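Long-range contacts in putative transcriptional coactivator P15 (Enterobacteria phage t5, PDB 4BG7), which probably binds DNA, as a phage homolog of the eukaryotic transcription coactivator PC4, and is implicated in recombination-dependent DNA replication: residues Q7-H12 with R29-E34; H12-S17 with R44-D49. One frame throughout, in Å; residues are numbered along the deposited sequence.

Contact 1 of 2, residues Q7-H12 with R29-E34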
loop_
_atom_site.group_PDB
_atom_site.type_symbol
_atom_site.label_atom_id
_atom_site.label_comp_id
_atom_site.label_asym_id
_atom_site.label_seq_id
_atom_site.Cartn_x
_atom_site.Cartn_y
_atom_site.Cartn_z
ATOM N N GLN A 7 -13.196 4.860 0.386
ATOM C CA GLN A 7 -13.101 4.967 -1.084
ATOM C C GLN A 7 -12.733 6.377 -1.503
ATOM O O GLN A 7 -12.573 6.678 -2.701
ATOM C CB GLN A 7 -14.351 4.371 -1.768
ATOM C CG GLN A 7 -14.473 2.853 -1.504
ATOM C CD GLN A 7 -15.781 2.244 -2.065
ATOM O OE1 GLN A 7 -16.673 1.851 -1.322
ATOM N NE2 GLN A 7 -15.900 2.221 -3.369
ATOM N N ASN A 8 -12.522 7.217 -0.481
ATOM C CA ASN A 8 -12.032 8.568 -0.609
ATOM C C ASN A 8 -11.523 9.064 0.773
ATOM O O ASN A 8 -11.568 8.338 1.792
ATOM C CB ASN A 8 -13.088 9.481 -1.196
ATOM C CG ASN A 8 -14.271 9.676 -0.273
ATOM O OD1 ASN A 8 -14.094 10.069 0.856
ATOM N ND2 ASN A 8 -15.490 9.476 -0.785
ATOM N N TYR A 9 -10.953 10.266 0.753
ATOM C CA TYR A 9 -10.426 10.859 1.951
ATOM C C TYR A 9 -11.272 11.971 2.574
ATOM O O TYR A 9 -10.768 12.737 3.403
ATOM C CB TYR A 9 -9.027 11.379 1.677
ATOM C CG TYR A 9 -7.953 10.293 1.813
ATOM C CD1 TYR A 9 -7.577 9.446 0.719
ATOM C CD2 TYR A 9 -7.269 10.149 2.998
ATOM C CE1 TYR A 9 -6.592 8.474 0.871
ATOM C CE2 TYR A 9 -6.261 9.182 3.130
ATOM C CZ TYR A 9 -5.925 8.350 2.055
ATOM O OH TYR A 9 -4.900 7.418 2.352
ATOM N N GLU A 10 -12.556 12.036 2.209
ATOM C CA GLU A 10 -13.490 12.941 2.906
ATOM C C GLU A 10 -13.503 12.722 4.415
ATOM O O GLU A 10 -13.715 11.610 4.904
ATOM C CB GLU A 10 -14.903 12.824 2.310
ATOM C CG GLU A 10 -14.893 13.204 0.843
ATOM C CD GLU A 10 -16.237 13.518 0.223
ATOM O OE1 GLU A 10 -17.275 13.538 0.935
ATOM O OE2 GLU A 10 -16.207 13.734 -1.011
ATOM N N GLY A 11 -13.268 13.796 5.157
ATOM C CA GLY A 11 -13.245 13.740 6.619
ATOM C C GLY A 11 -11.914 13.265 7.237
ATOM O O GLY A 11 -11.794 13.200 8.450
ATOM N N HIS A 12 -10.917 12.934 6.414
ATOM C CA HIS A 12 -9.639 12.430 6.929
ATOM C C HIS A 12 -8.710 13.566 7.101
ATOM O O HIS A 12 -8.654 14.474 6.262
ATOM C CB HIS A 12 -8.977 11.454 5.921
ATOM C CG HIS A 12 -9.603 10.096 5.867
ATOM N ND1 HIS A 12 -8.928 8.979 6.229
ATOM C CD2 HIS A 12 -10.880 9.678 5.465
ATOM C CE1 HIS A 12 -9.721 7.926 6.106
ATOM N NE2 HIS A 12 -10.914 8.336 5.610
ATOM N N ARG A 29 0.829 9.496 -2.758
ATOM C CA ARG A 29 1.444 9.537 -1.409
ATOM C C ARG A 29 0.911 8.493 -0.459
ATOM O O ARG A 29 -0.293 8.380 -0.251
ATOM C CB ARG A 29 1.314 10.891 -0.708
ATOM C CG ARG A 29 1.962 12.002 -1.492
ATOM C CD ARG A 29 2.279 13.172 -0.613
ATOM N NE ARG A 29 2.567 14.262 -1.514
ATOM C CZ ARG A 29 3.013 15.462 -1.152
ATOM N NH1 ARG A 29 3.242 15.735 0.133
ATOM N NH2 ARG A 29 3.214 16.386 -2.113
ATOM N N LEU A 30 1.818 7.697 0.093
ATOM C CA LEU A 30 1.509 6.754 1.158
ATOM C C LEU A 30 1.175 7.534 2.392
ATOM O O LEU A 30 2.007 8.324 2.919
ATOM C CB LEU A 30 2.690 5.828 1.503
ATOM C CG LEU A 30 2.381 4.658 2.450
ATOM C CD1 LEU A 30 1.351 3.788 1.777
ATOM C CD2 LEU A 30 3.717 3.897 2.674
ATOM N N THR A 31 -0.021 7.270 2.897
ATOM C CA THR A 31 -0.628 8.167 3.870
ATOM C C THR A 31 -1.167 7.418 5.090
ATOM O O THR A 31 -1.762 6.357 4.954
ATOM C CB THR A 31 -1.777 8.957 3.222
ATOM O OG1 THR A 31 -1.237 9.690 2.144
ATOM C CG2 THR A 31 -2.456 9.866 4.276
ATOM N N VAL A 32 -0.907 7.985 6.264
ATOM C CA VAL A 32 -1.564 7.556 7.478
ATOM C C VAL A 32 -2.470 8.759 7.799
ATOM O O VAL A 32 -2.005 9.924 7.905
ATOM C CB VAL A 32 -0.647 7.302 8.674
ATOM C CG1 VAL A 32 -1.510 6.936 9.941
ATOM C CG2 VAL A 32 0.368 6.201 8.348
ATOM N N SER A 33 -3.729 8.456 8.019
ATOM C CA SER A 33 -4.752 9.475 8.286
ATOM C C SER A 33 -5.648 9.041 9.434
ATOM O O SER A 33 -5.759 7.855 9.735
ATOM C CB SER A 33 -5.571 9.696 7.022
ATOM O OG SER A 33 -6.282 8.549 6.571
ATOM N N GLU A 34 -6.289 10.028 10.055
ATOM C CA GLU A 34 -7.235 9.764 11.147
ATOM C C GLU A 34 -8.619 10.163 10.613
ATOM O O GLU A 34 -8.756 11.221 9.987
ATOM C CB GLU A 34 -6.891 10.568 12.361
ATOM C CG GLU A 34 -7.782 10.140 13.522
ATOM C CD GLU A 34 -7.509 10.924 14.791
ATOM O OE1 GLU A 34 -6.456 11.593 14.897
ATOM O OE2 GLU A 34 -8.400 10.879 15.647
HETATM O O HOH W 1 -4.757 6.895 4.933
#
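Ser-33 carries OG between its backbone N and carbonyl carbon (chi1 62°), and His-12 has its CG beside the backbone N, anti to the carbonyl carbon (chi1 -75°); together these torsions set hydroxyl and imidazole against each other. The hydroxyl reaches the ring at its edge, near the ring plane, and His-12 ND1 lies 2.7 Å from Ser-33 OG in a fairly straight hydrogen bond (159°) in which either group could donate. Along the backbone, His-12 CA approaches Glu-34 O at 3.4 Å, a CA-H...O contact. The Tyr-9 ring extends to the same hydroxyl, with CE2 3.5 Å from Ser-33 OG, while its OH continues to Thr-31, 3.6 Å from CB. A water completes the link: it lies 2.6 Å from Tyr-9 OH and 2.8 Å from Ser-33 OG, and donates to Thr-31 O at 3.0 Å. Ser-33 OG thus has both the imidazole and the water as partners, which fixes its rotation.

Thr-31 and Ser-33 project from one face of the curved antiparallel sheet of the PC4 fold, whereas Leu-30 and Val-32 project from the other, where they pack on Ala-76 and Ile-80 of the second subunit. The leader before strand 13-23 therefore folds over the sheet face turned away from those residues. Its shape comes from a type II turn, Tyr-9 to His-12, with Gly-11 in the third position, overlapped at its start by an Asx turn in which Asn-8 OD1 accepts from the N of Glu-10. The turn brings both rings to bear on the one strand, and Phe-35 stacks on His-12. On the strand itself, within 29-34, Thr-31 OG1 donates to Arg-29 O at 2.9 Å, from above the plane of that carbonyl.

Contact 2 of 2, residues H12-S17 with R44-D49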
loop_
_atom_site.group_PDB
_atom_site.type_symbol
_atom_site.label_atom_id
_atom_site.label_comp_id
_atom_site.label_asym_id
_atom_site.label_seq_id
_atom_site.Cartn_x
_atom_site.Cartn_y
_atom_site.Cartn_z
ATOM N N HIS A 12 -10.917 12.934 6.414
ATOM C CA HIS A 12 -9.639 12.430 6.929
ATOM C C HIS A 12 -8.710 13.566 7.101
ATOM O O HIS A 12 -8.654 14.474 6.262
ATOM C CB HIS A 12 -8.977 11.454 5.921
ATOM C CG HIS A 12 -9.603 10.096 5.867
ATOM N ND1 HIS A 12 -8.928 8.979 6.229
ATOM C CD2 HIS A 12 -10.880 9.678 5.465
ATOM C CE1 HIS A 12 -9.721 7.926 6.106
ATOM N NE2 HIS A 12 -10.914 8.336 5.610
ATOM N N VAL A 13 -7.877 13.466 8.120
ATOM C CA VAL A 13 -6.759 14.370 8.310
ATOM C C VAL A 13 -5.450 13.511 8.299
ATOM O O VAL A 13 -5.352 12.567 9.059
ATOM C CB VAL A 13 -6.901 15.170 9.668
ATOM C CG1 VAL A 13 -5.602 15.835 10.038
ATOM C CG2 VAL A 13 -8.051 16.206 9.592
ATOM N N ASP A 14 -4.477 13.908 7.505
ATOM C CA ASP A 14 -3.192 13.224 7.430
ATOM C C ASP A 14 -2.393 13.414 8.724
ATOM O O ASP A 14 -2.263 14.528 9.279
ATOM C CB ASP A 14 -2.320 13.786 6.323
ATOM C CG ASP A 14 -2.789 13.429 4.953
ATOM O OD1 ASP A 14 -3.805 12.726 4.785
ATOM O OD2 ASP A 14 -2.095 13.871 4.044
ATOM N N ASP A 15 -1.820 12.327 9.175
ATOM C CA ASP A 15 -0.807 12.329 10.232
ATOM C C ASP A 15 0.592 12.021 9.703
ATOM O O ASP A 15 1.562 12.537 10.253
ATOM C CB ASP A 15 -1.177 11.323 11.270
ATOM C CG ASP A 15 -2.359 11.740 12.041
ATOM O OD1 ASP A 15 -2.691 12.982 12.095
ATOM O OD2 ASP A 15 -2.996 10.818 12.580
ATOM N N GLN A 16 0.693 11.228 8.639
ATOM C CA GLN A 16 1.981 11.111 7.843
ATOM C C GLN A 16 1.675 11.027 6.381
ATOM O O GLN A 16 0.596 10.541 6.005
ATOM C CB GLN A 16 2.771 9.816 8.224
ATOM C CG GLN A 16 2.916 9.594 9.695
ATOM C CD GLN A 16 3.854 8.399 10.001
ATOM O OE1 GLN A 16 4.876 8.251 9.383
ATOM N NE2 GLN A 16 3.439 7.540 10.874
ATOM N N SER A 17 2.629 11.452 5.531
ATOM C CA SER A 17 2.451 11.434 4.085
ATOM C C SER A 17 3.816 11.315 3.443
ATOM O O SER A 17 4.637 12.216 3.685
ATOM C CB SER A 17 1.790 12.727 3.636
ATOM O OG SER A 17 1.555 12.731 2.247
ATOM N N ARG A 44 -3.218 8.770 -0.844
ATOM C CA ARG A 44 -3.968 10.005 -1.129
ATOM C C ARG A 44 -3.344 10.641 -2.341
ATOM O O ARG A 44 -2.108 10.723 -2.428
ATOM C CB ARG A 44 -3.868 10.995 0.042
ATOM C CG ARG A 44 -4.703 12.239 -0.201
ATOM C CD ARG A 44 -4.372 13.351 0.741
ATOM N NE ARG A 44 -4.928 13.205 2.109
ATOM C CZ ARG A 44 -6.116 13.627 2.516
ATOM N NH1 ARG A 44 -6.977 14.142 1.665
ATOM N NH2 ARG A 44 -6.439 13.484 3.809
ATOM N N TYR A 45 -4.165 11.095 -3.281
ATOM C CA TYR A 45 -3.615 11.772 -4.493
ATOM C C TYR A 45 -3.402 13.285 -4.307
ATOM O O TYR A 45 -4.325 13.987 -3.889
ATOM C CB TYR A 45 -4.491 11.532 -5.701
ATOM C CG TYR A 45 -4.436 10.085 -6.137
ATOM C CD1 TYR A 45 -3.319 9.594 -6.812
ATOM C CD2 TYR A 45 -5.433 9.177 -5.786
ATOM C CE1 TYR A 45 -3.252 8.254 -7.203
ATOM C CE2 TYR A 45 -5.350 7.830 -6.155
ATOM C CZ TYR A 45 -4.242 7.383 -6.845
ATOM O OH TYR A 45 -4.126 6.064 -7.225
ATOM N N TRP A 46 -2.193 13.755 -4.600
ATOM C CA TRP A 46 -1.916 15.185 -4.779
ATOM C C TRP A 46 -1.876 15.564 -6.242
ATOM O O TRP A 46 -1.387 14.784 -7.060
ATOM C CB TRP A 46 -0.675 15.529 -4.078
ATOM C CG TRP A 46 -0.758 15.285 -2.591
ATOM C CD1 TRP A 46 -1.163 14.118 -1.974
ATOM C CD2 TRP A 46 -0.332 16.136 -1.518
ATOM N NE1 TRP A 46 -1.067 14.212 -0.648
ATOM C CE2 TRP A 46 -0.613 15.407 -0.291
ATOM C CE3 TRP A 46 0.158 17.430 -1.431
ATOM C CZ2 TRP A 46 -0.345 15.934 0.966
ATOM C CZ3 TRP A 46 0.421 17.959 -0.179
ATOM C CH2 TRP A 46 0.200 17.230 0.997
ATOM N N LEU A 47 -2.428 16.733 -6.620
ATOM C CA LEU A 47 -2.475 17.120 -8.006
ATOM C C LEU A 47 -1.782 18.435 -8.217
ATOM O O LEU A 47 -1.833 19.309 -7.379
ATOM C CB LEU A 47 -3.945 17.297 -8.498
ATOM C CG LEU A 47 -4.554 16.127 -9.266
ATOM C CD1 LEU A 47 -4.254 14.815 -8.520
ATOM C CD2 LEU A 47 -6.047 16.312 -9.436
ATOM N N LEU A 48 -1.194 18.591 -9.399
ATOM C CA LEU A 48 -0.526 19.829 -9.773
ATOM C C LEU A 48 -1.542 20.861 -10.144
ATOM O O LEU A 48 -2.502 20.514 -10.792
ATOM C CB LEU A 48 0.395 19.610 -10.976
ATOM C CG LEU A 48 1.783 18.993 -10.747
ATOM C CD1 LEU A 48 2.465 18.752 -12.115
ATOM C CD2 LEU A 48 2.595 19.896 -9.825
ATOM N N ASP A 49 -1.291 22.115 -9.777
ATOM C CA ASP A 49 -1.930 23.242 -10.385
ATOM C C ASP A 49 -1.140 23.770 -11.547
ATOM O O ASP A 49 -0.058 23.226 -11.850
ATOM C CB ASP A 49 -2.336 24.318 -9.370
ATOM C CG ASP A 49 -1.229 25.335 -9.028
ATOM O OD1 ASP A 49 -0.020 25.115 -9.330
ATOM O OD2 ASP A 49 -1.633 26.370 -8.431
HETATM O O HOH W 2 -9.404 15.015 2.889
HETATM O O HOH W 3 -0.986 12.570 1.915
#
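Ser-17 and Arg-44 have the nearest CA atoms across the two segments, 8.4 Å apart, for strand 26-35 runs between those segments and pairs with both; the chain turns a corner at Asp-15, where Asp-15 and Gln-16 both face Val-32 in a classic beta bulge. Side chains must therefore bridge the gap. Arg-44 starts extended, with CG anti to its backbone N, then bends at chi3 (-77°), bringing the guanidinium side-on to Asp-14. Its NE and NH2 each lie 2.9 Å from Asp-14 OD1, a salt bridge in which two nitrogens grip a single oxygen from the same face of the carboxylate. The oxygen lies near the guanidinium plane, but the two flat groups are turned 58° apart. The other N-H of Arg-44 NH2, on the NH1 side, makes a weak bond of 3.5 Å to His-12 O. Arg-44 NH1 gives to a water at 2.9 Å, which in turn donates weakly to His-12 O, and to the carbonyl of Thr-57, so the charge is held on both flanks. The second carboxylate oxygen serves Trp-46 through another water, which donates to Asp-14 OD2 at 2.7 Å, accepts from Trp-46 NE1 at 3.0 Å in the plane of the indole, and bonds Ser-17 OG at 2.6 Å. Arg-29 makes a cation-pi contact with Trp-46. Arginine and tryptophan side by side on one sheet face are consistent with the PC4 fold, in whose eukaryotic relative the curved sheets present a surface for single-stranded DNA.

In the fold
From the N terminus the chain first makes the turn of 7-12, then enters strand 13-23 through His-12, the residue common to both contacts. Contact 1 closes a loop of 16 residues, made of all of strand 13-23, the hairpin turn and the start of strand 26-35; contact 2 closes a longer one of 26, ending on strand 38-48. Because the segments alternate along the chain, the two loops cross and neither lies within the other. Their centres are about 7 Å apart, and backbone pairing of Asp-15 with Val-32 and Val-13 with Glu-34 joins them directly. Together they tie the leader onto a face of the sheet and link its first strand to its third across the second.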